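Local coordinates for putative uncharacterized protein (Mycobacterium avium, PDB 2Z6V) that probably transfers sulfo groups from the donor PAPS to an acceptor not yet identified, as a member of the sulfotransferase family, at residues M249-H252 against S253-E257; M312-H315 against V316-L320; Q89-A92 against Y93-H97; K231-L234 against Q235-S239. All coordinates share one frame; numbering follows the deposited sequence.

The four contacts are local and lie in series along the chain, in the order 3, 4, 1, 2. Contacts 1 and 2 meet directly, with centres about 9 Å apart. Val254 O of contact 1 probably accepts a hydrogen bond from Arg318 NH1 of contact 2. Both contacts approach the bound palmitic acid, and Pro250 of contact 1 also lies near a sulfate ion. Contacts 3 and 4 form a second pair, with centres about 11 Å apart, where helices 70-96 and 224-238 pack through Val90, Tyr93, Ile94, Tyr233 and Val236. Contact 4 has its nearest atoms about 8 Å from contact 1. Contacts 2 and 3 are farthest apart, about 35 Å between centres.

Contact 1: residues M249-H252 against S253-E257; sequences MPSH and SVHIE. With PLM (palmitic acid), chain C.
A water joins Ser251 to His255 across the turn. It lies 2.8 Å from Ser251 OG and 3.0 Å from His255 NE2, in the plane of the imidazole at its edge. A backbone bond runs alongside: His255 N donates to Ser251 O at 3.0 Å, nearly straight at 172°. The two residues are thus tied twice, and His255 sits at the N-cap of helix 256-262. Its CG lies beside the backbone N (chi1 -46°), which brings the CD2 edge back over the turn. Met249 CE approaches that edge near the ring plane, 4.3 Å from His255 CD2. The same methyl sits over one face of the His252 ring, and the bend at chi3 of 97° turns it there. His252 is held from outside, by Tyr227 at ND1 and Asp191 at NE2. Ser253 OG lies 2.6 Å from Pro250 O and is also hydrogen-bonded to Gly113 O of strand 109-113. Met249 CG and the ring of Pro250 pack on the tail of palmitic acid. Pro250 also pairs by backbone with Gly113, at the end of that neighbouring strand. This is the strand-loop-helix turn at the C-terminal edge of a parallel sheet, where the sulfotransferase fold places its ligand pocket.

Contact 2: residues M312-H315 against V316-L320; sequences MRYH and VDRPL. With PLM (palmitic acid), chain C.
Arg313 O accepts two backbone N-H groups. Asp317 N reaches Arg313 O at 3.0 Å and 169°, close to the direction of the carbonyl bond. Val316 N comes to Arg313 O from above the carbonyl plane at 3.3 Å. Beside them, Asp317 OD2 meets the aliphatic CG of Arg313 at 3.2 Å. The charged ends do not touch: Arg313 NH1 stays 4.8 Å from Asp317 OD2. Tyr314 and Arg318 lie side by side, one turn apart. Arg318 NH2 comes to the edge of the phenol ring, 3.6 Å from Tyr314 CE2. The planes are 74° apart, and Tyr314 CD2 sits over one guanidinium face. Arg318 folds at chi2 (-58°), which carries its guanidinium back alongside the ring. This is one stretch of helix 301-326, kinked at Pro319. The proline has no N-H for His315 O, and its ring CG packs against that oxygen instead. Farther out, Asp219 holds Tyr314 OH. Phe218 O takes Arg318 NH2 and Val254 O probably takes NH1, giving both terminal nitrogens partners. His315 ND1 bonds to Gln311 O one turn back.

Contact 3: residues Q89-A92 against Y93-H97; sequences QVHA and YIQDH
Residues 89-95 belong to the last turns of helix 70-96, and His97 follows it. Four successive backbone bonds join the two segments, each from a residue to the one four places earlier. Tyr93 N donates to Gln89 O and Ile94 N to Val90 O. Gln95 N donates to His91 O, and Asp96 N to Ala92 O. The shortest is 3.0 Å, from Ile94 N to Val90 O. The winding tightens at the end, where His97 N reaches Ile94 O at 2.9 Å and makes a weaker bond to Tyr93 O. Side chains four apart then meet on separate faces. Gln95 CG sits over one face of the His91 ring, 4.0 Å from its centroid and 28° off the normal, a CH-pi contact. The Gln95 chain bends at chi2 (-46°), and this brings the amide beside the NE2 rim of the imidazole, with the two planes 18° apart. On the buried face Val90 and Ile94 lie side by side and point the same way, with Val90 CG1 3.9 Å from Ile94 CD1. This pair belongs to the interface with helix 224-238: Val90 packs on Tyr229 and Tyr233, and Ile94 on Val236. Tyr93 also reaches Val236, and it touches Ile144 and Pro146 as well. His97 folds back over the phenol, with His97 CD2 3.3 Å above the plane of the Tyr93 ring and toward its rim. His91 meets Asp47, and Ala92 meets Leu43.

Contact 4: residues K231-L234 against Q235-S239; sequences KRYL and QVLQS
Tyr233 O takes two backbone N-H groups. Leu237 N donates to Tyr233 O in the carbonyl plane at 3.1 Å. Val236 N adds a weak bond to Tyr233 O at 3.0 Å, with an angle of only 128°. Val236 N also serves Arg232 O, so its proton is shared between two carbonyls. One residue earlier, Gln235 N donates to Lys231 O at 2.8 Å. The Gln235 side chain extends alongside the preceding turn. Its CG lies beside the backbone N (chi1 -71°), a direction that places the amide against the stem of Lys231. There Gln235 OE1 is 3.7 Å from Lys231 CG, and it also comes within 4.1 Å of Arg232 CG. Tyr233 and Leu237 meet one turn apart. The methyl Leu237 CD1 comes to the edge of the phenol, near its plane, 4.0 Å from Tyr233 CD2. Ala103 O accepts from Gln235 NE2, Leu101 O does so weakly, and Tyr233 OH is bonded to Gln139 O, which fixes the far end of the ring. Near the last turn Ser239 OG donates back to Val236 O at 2.9 Å. Leu234 and Leu237 pack on Trp245 of strand 244-248. Helix 224-238 therefore lies against the strand that follows it in the chain, a helix-on-sheet layer of the parallel alpha/beta sulfotransferase fold.

Contact 1: residues M249-H252 against S253-E257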
# COMPACT_ATOMS: atom_id res chain seq x y z
N MET A 249 -2.98 -1.46 3.86
CA MET A 249 -1.72 -0.75 3.69
C MET A 249 -0.94 -0.94 4.98
O MET A 249 -1.34 -0.45 6.03
CB MET A 249 -1.90 0.74 3.43
CG MET A 249 -0.55 1.44 3.26
SD MET A 249 -0.61 3.18 2.81
CE MET A 249 -0.45 3.98 4.40
N PRO A 250 0.19 -1.66 4.91
CA PRO A 250 1.02 -1.90 6.10
C PRO A 250 1.35 -0.65 6.91
O PRO A 250 1.10 -0.62 8.12
CB PRO A 250 2.26 -2.58 5.52
CG PRO A 250 1.69 -3.39 4.39
CD PRO A 250 0.68 -2.44 3.76
N SER A 251 1.90 0.38 6.27
CA SER A 251 2.28 1.60 6.98
C SER A 251 1.13 2.37 7.62
O SER A 251 1.34 3.45 8.18
CB SER A 251 3.11 2.54 6.09
OG SER A 251 2.45 2.84 4.88
N HIS A 252 -0.09 1.84 7.54
CA HIS A 252 -1.22 2.49 8.21
C HIS A 252 -0.86 2.39 9.69
O HIS A 252 -1.25 3.22 10.51
CB HIS A 252 -2.53 1.74 7.97
CG HIS A 252 -3.31 2.22 6.78
ND1 HIS A 252 -3.52 3.55 6.51
CD2 HIS A 252 -3.99 1.53 5.83
CE1 HIS A 252 -4.30 3.67 5.45
NE2 HIS A 252 -4.60 2.45 5.02
N SER A 253 -0.10 1.35 10.03
CA SER A 253 0.34 1.11 11.40
C SER A 253 1.23 2.27 11.86
O SER A 253 1.11 2.76 12.97
CB SER A 253 1.13 -0.20 11.47
OG SER A 253 2.16 -0.22 10.49
N VAL A 254 2.14 2.69 10.98
CA VAL A 254 3.03 3.78 11.29
C VAL A 254 2.22 5.06 11.48
O VAL A 254 2.37 5.76 12.48
CB VAL A 254 4.04 3.99 10.15
CG1 VAL A 254 4.95 5.16 10.45
CG2 VAL A 254 4.85 2.71 9.94
N HIS A 255 1.35 5.34 10.53
CA HIS A 255 0.52 6.54 10.57
C HIS A 255 -0.83 6.32 11.26
O HIS A 255 -1.79 7.05 11.00
CB HIS A 255 0.27 7.03 9.14
CG HIS A 255 1.50 7.05 8.28
ND1 HIS A 255 2.64 7.74 8.63
CD2 HIS A 255 1.77 6.45 7.09
CE1 HIS A 255 3.56 7.56 7.70
NE2 HIS A 255 3.05 6.79 6.75
N ILE A 256 -0.90 5.34 12.16
CA ILE A 256 -2.17 5.03 12.81
C ILE A 256 -2.85 6.21 13.52
O ILE A 256 -4.08 6.25 13.62
CB ILE A 256 -2.03 3.85 13.80
CG1 ILE A 256 -3.42 3.39 14.24
CG2 ILE A 256 -1.15 4.24 14.97
CD1 ILE A 256 -3.45 1.99 14.80
N GLU A 257 -2.07 7.17 14.00
CA GLU A 257 -2.64 8.32 14.67
C GLU A 257 -3.44 9.23 13.72
O GLU A 257 -4.52 9.71 14.07
CB GLU A 257 -1.55 9.14 15.37
CG GLU A 257 -0.96 8.48 16.62
CD GLU A 257 -2.01 7.83 17.53
OE1 GLU A 257 -3.17 8.29 17.52
OE2 GLU A 257 -1.67 6.86 18.25
C1 PLM C . 10.21 1.83 1.02
O1 PLM C . 11.16 2.28 1.70
O2 PLM C . 9.69 2.38 0.03
C2 PLM C . 9.62 0.48 1.44
C3 PLM C . 9.32 0.44 2.94
C4 PLM C . 8.61 -0.84 3.37
C5 PLM C . 7.26 -1.00 2.67
C6 PLM C . 7.42 -1.56 1.25
C7 PLM C . 6.11 -1.40 0.47
C8 PLM C . 5.88 0.06 0.09
C9 PLM C . 4.40 0.42 0.24
CA PLM C . 3.50 -0.58 -0.49
CB PLM C . 2.07 -0.54 0.05
CC PLM C . 2.07 -0.78 1.56
CD PLM C . 2.45 0.49 2.32
CE PLM C . 2.97 0.20 3.73
CF PLM C . 4.29 -0.57 3.65
CG PLM C . 4.92 -0.76 5.03
O HOH W 1 3.33 5.33 4.09

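Contact 2: residues M312-H315 against V316-L320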
# COMPACT_ATOMS: atom_id res chain seq x y z
N MET A 312 10.90 -1.10 10.37
CA MET A 312 10.08 -2.08 11.07
C MET A 312 9.75 -1.62 12.48
O MET A 312 8.64 -1.84 12.96
CB MET A 312 10.78 -3.44 11.11
CG MET A 312 10.77 -4.16 9.77
SD MET A 312 9.10 -4.34 9.13
CE MET A 312 8.94 -6.11 8.97
N ARG A 313 10.71 -0.97 13.16
CA ARG A 313 10.46 -0.50 14.51
C ARG A 313 9.21 0.38 14.56
O ARG A 313 8.37 0.22 15.45
CB ARG A 313 11.67 0.28 15.04
CG ARG A 313 11.48 0.82 16.44
CD ARG A 313 12.80 1.16 17.11
NE ARG A 313 13.63 2.08 16.33
CZ ARG A 313 13.28 3.32 16.01
NH1 ARG A 313 12.11 3.81 16.39
NH2 ARG A 313 14.11 4.09 15.30
N TYR A 314 9.07 1.29 13.60
CA TYR A 314 7.90 2.15 13.55
C TYR A 314 6.64 1.35 13.26
O TYR A 314 5.56 1.67 13.76
CB TYR A 314 8.05 3.22 12.47
CG TYR A 314 8.99 4.35 12.82
CD1 TYR A 314 10.36 4.16 12.86
CD2 TYR A 314 8.49 5.62 13.07
CE1 TYR A 314 11.22 5.23 13.13
CE2 TYR A 314 9.33 6.68 13.34
CZ TYR A 314 10.69 6.49 13.36
OH TYR A 314 11.52 7.57 13.58
N HIS A 315 6.77 0.30 12.45
CA HIS A 315 5.62 -0.51 12.11
C HIS A 315 5.02 -1.28 13.28
O HIS A 315 3.86 -1.67 13.23
CB HIS A 315 5.94 -1.48 10.97
CG HIS A 315 5.95 -0.84 9.62
ND1 HIS A 315 6.97 -0.02 9.19
CD2 HIS A 315 5.05 -0.90 8.61
CE1 HIS A 315 6.70 0.40 7.97
NE2 HIS A 315 5.54 -0.11 7.59
N VAL A 316 5.81 -1.53 14.33
CA VAL A 316 5.29 -2.25 15.49
C VAL A 316 5.00 -1.33 16.67
O VAL A 316 3.97 -1.48 17.33
CB VAL A 316 6.24 -3.39 15.96
CG1 VAL A 316 6.36 -4.45 14.88
CG2 VAL A 316 7.60 -2.84 16.35
N ASP A 317 5.88 -0.37 16.94
CA ASP A 317 5.66 0.53 18.06
C ASP A 317 4.54 1.55 17.86
O ASP A 317 3.79 1.82 18.80
CB ASP A 317 6.96 1.26 18.44
CG ASP A 317 8.08 0.31 18.85
OD1 ASP A 317 7.78 -0.80 19.36
OD2 ASP A 317 9.26 0.67 18.67
N ARG A 318 4.42 2.12 16.66
CA ARG A 318 3.36 3.09 16.44
C ARG A 318 2.02 2.46 16.81
O ARG A 318 1.26 3.03 17.61
CB ARG A 318 3.32 3.56 14.98
CG ARG A 318 4.37 4.61 14.64
CD ARG A 318 4.21 5.83 15.52
NE ARG A 318 5.21 6.85 15.25
CZ ARG A 318 5.28 7.55 14.12
NH1 ARG A 318 4.40 7.34 13.14
NH2 ARG A 318 6.24 8.45 13.96
N PRO A 319 1.70 1.28 16.24
CA PRO A 319 0.42 0.66 16.59
C PRO A 319 0.39 0.12 18.02
O PRO A 319 -0.67 0.08 18.64
CB PRO A 319 0.25 -0.42 15.53
CG PRO A 319 1.65 -0.78 15.20
CD PRO A 319 2.35 0.55 15.14
N LEU A 320 1.53 -0.30 18.56
CA LEU A 320 1.54 -0.80 19.93
C LEU A 320 1.11 0.30 20.91
O LEU A 320 0.33 0.05 21.83
CB LEU A 320 2.92 -1.34 20.32
CG LEU A 320 3.12 -2.81 19.93
CD1 LEU A 320 4.59 -3.19 19.97
CD2 LEU A 320 2.30 -3.70 20.85
C1 PLM C . 10.21 1.83 1.02
O1 PLM C . 11.16 2.28 1.70
O2 PLM C . 9.69 2.38 0.03
C2 PLM C . 9.62 0.48 1.44
C3 PLM C . 9.32 0.44 2.94
C4 PLM C . 8.61 -0.84 3.37
C5 PLM C . 7.26 -1.00 2.67
C6 PLM C . 7.42 -1.56 1.25
C7 PLM C . 6.11 -1.40 0.47
C8 PLM C . 5.88 0.06 0.09
C9 PLM C . 4.40 0.42 0.24
CA PLM C . 3.50 -0.58 -0.49
CB PLM C . 2.07 -0.54 0.05
CC PLM C . 2.07 -0.78 1.56
CD PLM C . 2.45 0.49 2.32
CE PLM C . 2.97 0.20 3.73
CF PLM C . 4.29 -0.57 3.65
CG PLM C . 4.92 -0.76 5.03

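Contact 3: residues Q89-A92 against Y93-H97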
# COMPACT_ATOMS: atom_id res chain seq x y z
N GLN A 89 -7.00 15.28 -11.28
CA GLN A 89 -8.24 14.73 -11.81
C GLN A 89 -9.32 14.57 -10.73
O GLN A 89 -10.49 14.86 -10.98
CB GLN A 89 -7.97 13.38 -12.48
CG GLN A 89 -7.11 13.49 -13.73
CD GLN A 89 -7.03 12.19 -14.51
OE1 GLN A 89 -8.05 11.63 -14.90
NE2 GLN A 89 -5.81 11.72 -14.74
N VAL A 90 -8.92 14.13 -9.55
CA VAL A 90 -9.88 13.94 -8.46
C VAL A 90 -10.41 15.27 -7.94
O VAL A 90 -11.57 15.36 -7.52
CB VAL A 90 -9.24 13.15 -7.28
CG1 VAL A 90 -10.22 13.09 -6.10
CG2 VAL A 90 -8.88 11.75 -7.74
N HIS A 91 -9.57 16.30 -7.98
CA HIS A 91 -9.99 17.61 -7.50
C HIS A 91 -11.00 18.24 -8.44
O HIS A 91 -11.97 18.86 -8.00
CB HIS A 91 -8.79 18.54 -7.34
CG HIS A 91 -9.17 19.92 -6.93
ND1 HIS A 91 -9.31 20.96 -7.84
CD2 HIS A 91 -9.55 20.43 -5.73
CE1 HIS A 91 -9.76 22.03 -7.21
NE2 HIS A 91 -9.91 21.73 -5.93
N ALA A 92 -10.77 18.10 -9.74
CA ALA A 92 -11.68 18.67 -10.73
C ALA A 92 -13.05 18.00 -10.61
O ALA A 92 -14.09 18.66 -10.70
CB ALA A 92 -11.13 18.48 -12.15
N TYR A 93 -13.03 16.69 -10.39
CA TYR A 93 -14.27 15.93 -10.26
C TYR A 93 -15.06 16.36 -9.03
O TYR A 93 -16.27 16.61 -9.11
CB TYR A 93 -13.98 14.43 -10.18
CG TYR A 93 -15.22 13.59 -10.35
CD1 TYR A 93 -15.78 13.41 -11.61
CD2 TYR A 93 -15.85 13.03 -9.24
CE1 TYR A 93 -16.95 12.67 -11.77
CE2 TYR A 93 -17.03 12.29 -9.38
CZ TYR A 93 -17.57 12.12 -10.65
OH TYR A 93 -18.72 11.38 -10.81
N ILE A 94 -14.39 16.43 -7.88
CA ILE A 94 -15.08 16.82 -6.66
C ILE A 94 -15.71 18.20 -6.79
O ILE A 94 -16.84 18.41 -6.34
CB ILE A 94 -14.13 16.79 -5.44
CG1 ILE A 94 -13.73 15.34 -5.15
CG2 ILE A 94 -14.82 17.37 -4.22
CD1 ILE A 94 -12.76 15.19 -4.00
N GLN A 95 -15.00 19.14 -7.42
CA GLN A 95 -15.55 20.47 -7.61
C GLN A 95 -16.86 20.37 -8.39
O GLN A 95 -17.82 21.07 -8.08
CB GLN A 95 -14.57 21.38 -8.36
CG GLN A 95 -13.32 21.76 -7.57
CD GLN A 95 -13.65 22.22 -6.15
OE1 GLN A 95 -13.89 21.39 -5.26
NE2 GLN A 95 -13.67 23.53 -5.93
N ASP A 96 -16.92 19.50 -9.40
CA ASP A 96 -18.14 19.33 -10.18
C ASP A 96 -19.18 18.46 -9.48
O ASP A 96 -20.32 18.39 -9.93
CB ASP A 96 -17.86 18.70 -11.55
CG ASP A 96 -17.13 19.62 -12.50
OD1 ASP A 96 -17.36 20.85 -12.44
OD2 ASP A 96 -16.33 19.12 -13.32
N HIS A 97 -18.79 17.80 -8.39
CA HIS A 97 -19.72 16.92 -7.67
C HIS A 97 -19.52 17.03 -6.15
O HIS A 97 -19.17 16.05 -5.48
CB HIS A 97 -19.52 15.48 -8.13
CG HIS A 97 -19.75 15.28 -9.60
ND1 HIS A 97 -21.02 15.18 -10.14
CD2 HIS A 97 -18.89 15.22 -10.64
CE1 HIS A 97 -20.92 15.08 -11.45
NE2 HIS A 97 -19.64 15.10 -11.78

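Contact 4: residues K231-L234 against Q235-S239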
# COMPACT_ATOMS: atom_id res chain seq x y z
N LYS A 231 -10.04 9.84 2.23
CA LYS A 231 -11.48 9.85 2.45
C LYS A 231 -12.24 10.45 1.26
O LYS A 231 -13.25 9.89 0.82
CB LYS A 231 -11.82 10.61 3.74
CG LYS A 231 -13.31 10.80 3.98
CD LYS A 231 -13.61 11.04 5.46
CE LYS A 231 -15.12 11.12 5.70
NZ LYS A 231 -15.50 10.71 7.08
N ARG A 232 -11.76 11.57 0.74
CA ARG A 232 -12.39 12.21 -0.42
C ARG A 232 -12.33 11.26 -1.62
O ARG A 232 -13.30 11.12 -2.37
CB ARG A 232 -11.68 13.52 -0.76
CG ARG A 232 -11.96 14.68 0.19
CD ARG A 232 -11.31 15.95 -0.30
NE ARG A 232 -10.14 16.30 0.51
CZ ARG A 232 -8.93 16.49 0.02
NH1 ARG A 232 -8.71 16.37 -1.28
NH2 ARG A 232 -7.93 16.80 0.83
N TYR A 233 -11.18 10.62 -1.79
CA TYR A 233 -10.97 9.68 -2.87
C TYR A 233 -12.02 8.58 -2.75
O TYR A 233 -12.72 8.27 -3.72
CB TYR A 233 -9.58 9.05 -2.75
CG TYR A 233 -8.97 8.58 -4.04
CD1 TYR A 233 -8.05 9.38 -4.72
CD2 TYR A 233 -9.25 7.32 -4.55
CE1 TYR A 233 -7.41 8.93 -5.88
CE2 TYR A 233 -8.62 6.85 -5.71
CZ TYR A 233 -7.69 7.66 -6.37
OH TYR A 233 -7.05 7.22 -7.50
N LEU A 234 -12.13 7.99 -1.57
CA LEU A 234 -13.10 6.92 -1.35
C LEU A 234 -14.54 7.41 -1.55
O LEU A 234 -15.38 6.67 -2.05
CB LEU A 234 -12.93 6.32 0.04
CG LEU A 234 -11.56 5.66 0.25
CD1 LEU A 234 -11.46 5.14 1.67
CD2 LEU A 234 -11.39 4.52 -0.74
N GLN A 235 -14.81 8.66 -1.20
CA GLN A 235 -16.16 9.19 -1.39
C GLN A 235 -16.50 9.32 -2.87
O GLN A 235 -17.67 9.22 -3.26
CB GLN A 235 -16.31 10.54 -0.68
CG GLN A 235 -16.32 10.42 0.84
CD GLN A 235 -16.22 11.75 1.53
OE1 GLN A 235 -15.26 12.49 1.32
NE2 GLN A 235 -17.21 12.07 2.35
N VAL A 236 -15.48 9.53 -3.70
CA VAL A 236 -15.70 9.63 -5.14
C VAL A 236 -15.99 8.25 -5.72
O VAL A 236 -16.84 8.09 -6.60
CB VAL A 236 -14.47 10.23 -5.86
CG1 VAL A 236 -14.66 10.14 -7.37
CG2 VAL A 236 -14.26 11.68 -5.43
N LEU A 237 -15.27 7.24 -5.24
CA LEU A 237 -15.49 5.89 -5.74
C LEU A 237 -16.83 5.33 -5.25
O LEU A 237 -17.49 4.58 -5.98
CB LEU A 237 -14.33 4.98 -5.30
CG LEU A 237 -12.94 5.33 -5.86
CD1 LEU A 237 -11.89 4.40 -5.23
CD2 LEU A 237 -12.92 5.18 -7.38
N GLN A 238 -17.24 5.72 -4.04
CA GLN A 238 -18.53 5.27 -3.46
C GLN A 238 -19.73 5.81 -4.20
O GLN A 238 -20.75 5.14 -4.31
CB GLN A 238 -18.72 5.76 -2.03
CG GLN A 238 -17.92 5.12 -0.96
CD GLN A 238 -18.33 5.65 0.39
OE1 GLN A 238 -18.57 6.85 0.54
NE2 GLN A 238 -18.43 4.77 1.39
N SER A 239 -19.60 7.06 -4.67
CA SER A 239 -20.70 7.73 -5.34
C SER A 239 -21.34 6.93 -6.47
O SER A 239 -22.53 7.10 -6.72
CB SER A 239 -20.27 9.13 -5.84
OG SER A 239 -19.50 9.07 -7.02